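Local atomic coordinates of B-agarase (Agarivorans gilvus, PDB entry 5Z6P), a protein that is an agarase of glycoside hydrolase family 50, probably hydrolysing the beta-galactosidic linkages of agarose. Residues W512-I526 against Y587-F599. Residues are numbered along the deposited sequence; the frame is centred on the assembly and turned at random.
Sequences WGRMGSIDGHYGIAI and YALLLEAFASEYF
W512 drives the six-membered half of its indole among F594, A595, Y598 and F599, on one flank of helix 581-609. CG of W512 lies anti to its carbonyl carbon (chi1 -67°), and from there the ring reaches the helix though its CB does not point that way. The edge of W512 meets the face of Y598, W512 CH2 to Y598 CD2 3.7 Å, with the planes at 70°. F599 lies nearly parallel to the indole but slid aside, while F594 sits obliquely, its CE2 3.6 Å from W512 CZ3. F594 also receives I524, and I524 CG2 lies 4.0 Å from F594 CD2.

Midway, L591 puts CD1 against W512 O at 3.6 Å and turns CD2 to H521 O. At the other end the Y522 ring rests obliquely against the helix, CE1 of Y522 3.5 Å from A588 CA, and I526 CG1 makes a CH-pi contact over the face of Y587, 4.0 Å from the ring centroid.

No hydrogen bond joins the two segments; the hydroxyls of Y522, Y587 and Y598 hydrogen-bond outside them, to E628, H579 and D507. Largely buried apolar and aromatic packing therefore holds the W512 loop and short helices 518-521 and 523-530 on helix 581-609.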
# COMPACT_ATOMS: atom_id res chain seq x y z
N TRP A 512 -1.21 -10.71 -10.34
CA TRP A 512 -0.83 -11.10 -11.71
C TRP A 512 0.34 -12.08 -11.74
O TRP A 512 0.63 -12.69 -12.77
CB TRP A 512 -0.45 -9.88 -12.55
CG TRP A 512 -1.55 -8.92 -12.85
CD1 TRP A 512 -1.77 -7.70 -12.27
CD2 TRP A 512 -2.58 -9.10 -13.83
NE1 TRP A 512 -2.86 -7.10 -12.85
CE2 TRP A 512 -3.39 -7.94 -13.79
CE3 TRP A 512 -2.91 -10.13 -14.72
CZ2 TRP A 512 -4.49 -7.78 -14.63
CZ3 TRP A 512 -4.00 -9.97 -15.55
CH2 TRP A 512 -4.77 -8.80 -15.50
N GLY A 513 1.02 -12.20 -10.61
CA GLY A 513 2.22 -13.00 -10.52
C GLY A 513 3.35 -12.23 -9.85
O GLY A 513 3.70 -11.13 -10.27
N ARG A 514 3.92 -12.81 -8.81
CA ARG A 514 4.99 -12.16 -8.06
C ARG A 514 6.36 -12.60 -8.55
O ARG A 514 6.70 -13.79 -8.49
CB ARG A 514 4.84 -12.44 -6.56
CG ARG A 514 5.91 -11.80 -5.69
CD ARG A 514 5.75 -12.26 -4.25
NE ARG A 514 6.65 -11.53 -3.36
CZ ARG A 514 6.25 -10.85 -2.30
NH1 ARG A 514 4.95 -10.82 -1.98
NH2 ARG A 514 7.12 -10.20 -1.54
N MET A 515 7.15 -11.65 -9.03
CA MET A 515 8.48 -11.96 -9.53
C MET A 515 9.37 -12.50 -8.42
O MET A 515 9.14 -12.19 -7.24
CB MET A 515 9.13 -10.73 -10.15
CG MET A 515 8.42 -10.21 -11.38
SD MET A 515 9.37 -8.96 -12.21
CE MET A 515 9.12 -7.57 -11.12
N GLY A 516 10.36 -13.33 -8.78
CA GLY A 516 11.35 -13.83 -7.84
C GLY A 516 11.40 -15.35 -7.71
O GLY A 516 12.33 -15.92 -7.16
N SER A 517 10.36 -16.00 -8.22
CA SER A 517 10.29 -17.44 -8.23
C SER A 517 9.39 -17.84 -9.40
O SER A 517 8.44 -17.13 -9.70
CB SER A 517 9.71 -17.98 -6.92
OG SER A 517 8.29 -17.92 -6.92
N ILE A 518 9.67 -18.99 -10.01
CA ILE A 518 8.88 -19.44 -11.16
C ILE A 518 7.41 -19.63 -10.82
O ILE A 518 6.53 -19.15 -11.53
CB ILE A 518 9.39 -20.77 -11.73
CG1 ILE A 518 10.86 -20.66 -12.12
CG2 ILE A 518 8.53 -21.22 -12.93
CD1 ILE A 518 11.08 -19.69 -13.22
N ASP A 519 7.16 -20.33 -9.71
CA ASP A 519 5.80 -20.68 -9.33
C ASP A 519 4.99 -19.44 -8.97
O ASP A 519 3.79 -19.41 -9.18
CB ASP A 519 5.79 -21.67 -8.16
CG ASP A 519 6.06 -23.10 -8.60
OD1 ASP A 519 5.09 -23.81 -8.96
OD2 ASP A 519 7.23 -23.52 -8.59
N GLY A 520 5.65 -18.44 -8.41
CA GLY A 520 4.98 -17.20 -8.09
C GLY A 520 4.73 -16.37 -9.33
O GLY A 520 3.61 -15.97 -9.62
N HIS A 521 5.80 -16.12 -10.07
CA HIS A 521 5.76 -15.30 -11.28
C HIS A 521 4.72 -15.81 -12.29
O HIS A 521 3.85 -15.06 -12.73
CB HIS A 521 7.17 -15.28 -11.89
CG HIS A 521 7.34 -14.34 -13.04
ND1 HIS A 521 8.57 -13.84 -13.41
CD2 HIS A 521 6.45 -13.84 -13.94
CE1 HIS A 521 8.43 -13.06 -14.47
NE2 HIS A 521 7.16 -13.05 -14.81
N TYR A 522 4.81 -17.09 -12.63
CA TYR A 522 3.96 -17.69 -13.66
C TYR A 522 2.87 -18.59 -13.07
O TYR A 522 2.32 -19.43 -13.76
CB TYR A 522 4.83 -18.47 -14.66
CG TYR A 522 5.86 -17.60 -15.34
CD1 TYR A 522 5.49 -16.74 -16.37
CD2 TYR A 522 7.19 -17.59 -14.93
CE1 TYR A 522 6.40 -15.91 -16.96
CE2 TYR A 522 8.12 -16.76 -15.54
CZ TYR A 522 7.71 -15.93 -16.55
OH TYR A 522 8.59 -15.11 -17.18
N GLY A 523 2.55 -18.39 -11.79
CA GLY A 523 1.49 -19.12 -11.12
C GLY A 523 0.16 -19.24 -11.88
O GLY A 523 -0.46 -20.29 -11.88
N ILE A 524 -0.26 -18.16 -12.53
CA ILE A 524 -1.51 -18.18 -13.29
C ILE A 524 -1.39 -19.11 -14.50
O ILE A 524 -2.33 -19.83 -14.83
CB ILE A 524 -1.91 -16.75 -13.76
CG1 ILE A 524 -2.31 -15.88 -12.57
CG2 ILE A 524 -3.06 -16.81 -14.74
CD1 ILE A 524 -2.35 -14.38 -12.90
N ALA A 525 -0.24 -19.11 -15.15
CA ALA A 525 -0.01 -20.00 -16.27
C ALA A 525 -0.01 -21.46 -15.79
O ALA A 525 -0.69 -22.30 -16.35
CB ALA A 525 1.29 -19.67 -16.97
N ILE A 526 0.75 -21.72 -14.74
CA ILE A 526 0.95 -23.07 -14.23
C ILE A 526 -0.35 -23.70 -13.71
O ILE A 526 -0.67 -24.83 -14.07
CB ILE A 526 2.03 -23.07 -13.12
CG1 ILE A 526 3.35 -22.59 -13.72
CG2 ILE A 526 2.16 -24.46 -12.49
CD1 ILE A 526 4.47 -22.37 -12.74
N TYR A 587 5.29 -20.33 -20.42
CA TYR A 587 4.50 -19.69 -19.36
C TYR A 587 4.39 -18.19 -19.61
O TYR A 587 3.33 -17.60 -19.44
CB TYR A 587 5.10 -19.93 -17.96
CG TYR A 587 5.25 -21.38 -17.54
CD1 TYR A 587 4.48 -22.38 -18.12
CD2 TYR A 587 6.17 -21.73 -16.56
CE1 TYR A 587 4.64 -23.71 -17.73
CE2 TYR A 587 6.33 -23.03 -16.17
CZ TYR A 587 5.57 -24.02 -16.76
OH TYR A 587 5.76 -25.31 -16.36
N ALA A 588 5.49 -17.58 -20.04
CA ALA A 588 5.51 -16.15 -20.36
C ALA A 588 4.53 -15.80 -21.49
O ALA A 588 3.78 -14.84 -21.38
CB ALA A 588 6.92 -15.72 -20.74
N LEU A 589 4.56 -16.56 -22.58
CA LEU A 589 3.62 -16.36 -23.67
C LEU A 589 2.17 -16.45 -23.17
O LEU A 589 1.33 -15.64 -23.52
CB LEU A 589 3.83 -17.40 -24.77
CG LEU A 589 5.15 -17.40 -25.55
CD1 LEU A 589 5.20 -18.60 -26.50
CD2 LEU A 589 5.33 -16.10 -26.32
N LEU A 590 1.90 -17.48 -22.38
CA LEU A 590 0.56 -17.74 -21.86
C LEU A 590 0.09 -16.59 -20.95
O LEU A 590 -1.00 -16.11 -21.13
CB LEU A 590 0.52 -19.07 -21.11
CG LEU A 590 0.86 -20.32 -21.94
CD1 LEU A 590 0.90 -21.58 -21.08
CD2 LEU A 590 -0.11 -20.50 -23.09
N LEU A 591 0.94 -16.16 -20.02
CA LEU A 591 0.59 -15.09 -19.09
C LEU A 591 0.28 -13.79 -19.84
O LEU A 591 -0.75 -13.15 -19.62
CB LEU A 591 1.71 -14.86 -18.06
CG LEU A 591 1.54 -13.79 -17.00
CD1 LEU A 591 0.32 -14.04 -16.14
CD2 LEU A 591 2.80 -13.69 -16.14
N GLU A 592 1.16 -13.44 -20.77
CA GLU A 592 0.94 -12.23 -21.55
C GLU A 592 -0.32 -12.32 -22.39
O GLU A 592 -1.05 -11.34 -22.47
CB GLU A 592 2.14 -11.91 -22.46
CG GLU A 592 1.86 -10.75 -23.39
CD GLU A 592 3.11 -10.14 -24.01
OE1 GLU A 592 4.20 -10.54 -23.61
OE2 GLU A 592 2.98 -9.27 -24.89
N ALA A 593 -0.60 -13.46 -23.02
CA ALA A 593 -1.83 -13.59 -23.81
C ALA A 593 -3.08 -13.43 -22.91
O ALA A 593 -4.03 -12.77 -23.27
CB ALA A 593 -1.89 -14.94 -24.55
N PHE A 594 -3.05 -14.07 -21.76
CA PHE A 594 -4.14 -13.94 -20.79
C PHE A 594 -4.39 -12.47 -20.41
O PHE A 594 -5.49 -11.97 -20.58
CB PHE A 594 -3.84 -14.77 -19.54
CG PHE A 594 -4.68 -14.40 -18.33
CD1 PHE A 594 -6.03 -14.68 -18.30
CD2 PHE A 594 -4.10 -13.80 -17.23
CE1 PHE A 594 -6.80 -14.35 -17.19
CE2 PHE A 594 -4.85 -13.46 -16.13
CZ PHE A 594 -6.21 -13.73 -16.11
N ALA A 595 -3.35 -11.81 -19.91
CA ALA A 595 -3.47 -10.43 -19.49
C ALA A 595 -3.87 -9.52 -20.64
O ALA A 595 -4.68 -8.62 -20.45
CB ALA A 595 -2.18 -9.95 -18.85
N SER A 596 -3.33 -9.75 -21.83
CA SER A 596 -3.65 -8.87 -22.97
C SER A 596 -5.15 -8.82 -23.25
O SER A 596 -5.70 -7.76 -23.56
CB SER A 596 -2.90 -9.30 -24.24
OG SER A 596 -1.51 -9.16 -24.07
N GLU A 597 -5.82 -9.97 -23.12
CA GLU A 597 -7.26 -10.01 -23.32
C GLU A 597 -8.03 -9.31 -22.20
O GLU A 597 -9.04 -8.70 -22.47
CB GLU A 597 -7.76 -11.45 -23.45
CG GLU A 597 -9.23 -11.57 -23.86
CD GLU A 597 -9.51 -11.18 -25.32
OE1 GLU A 597 -8.58 -10.79 -26.06
OE2 GLU A 597 -10.68 -11.25 -25.75
N TYR A 598 -7.58 -9.41 -20.95
CA TYR A 598 -8.22 -8.62 -19.90
C TYR A 598 -8.17 -7.12 -20.29
O TYR A 598 -9.18 -6.43 -20.29
CB TYR A 598 -7.54 -8.83 -18.53
CG TYR A 598 -7.92 -7.79 -17.47
CD1 TYR A 598 -9.04 -7.96 -16.67
CD2 TYR A 598 -7.15 -6.65 -17.29
CE1 TYR A 598 -9.39 -6.99 -15.70
CE2 TYR A 598 -7.47 -5.69 -16.34
CZ TYR A 598 -8.59 -5.86 -15.55
OH TYR A 598 -8.89 -4.88 -14.63
N PHE A 599 -6.98 -6.63 -20.63
CA PHE A 599 -6.84 -5.21 -20.91
C PHE A 599 -7.58 -4.82 -22.18
O PHE A 599 -8.11 -3.71 -22.25
CB PHE A 599 -5.36 -4.83 -20.97
CG PHE A 599 -4.67 -4.88 -19.63
CD1 PHE A 599 -5.00 -3.98 -18.63
CD2 PHE A 599 -3.68 -5.81 -19.38
CE1 PHE A 599 -4.36 -4.01 -17.39
CE2 PHE A 599 -3.05 -5.87 -18.13
CZ PHE A 599 -3.40 -4.95 -17.14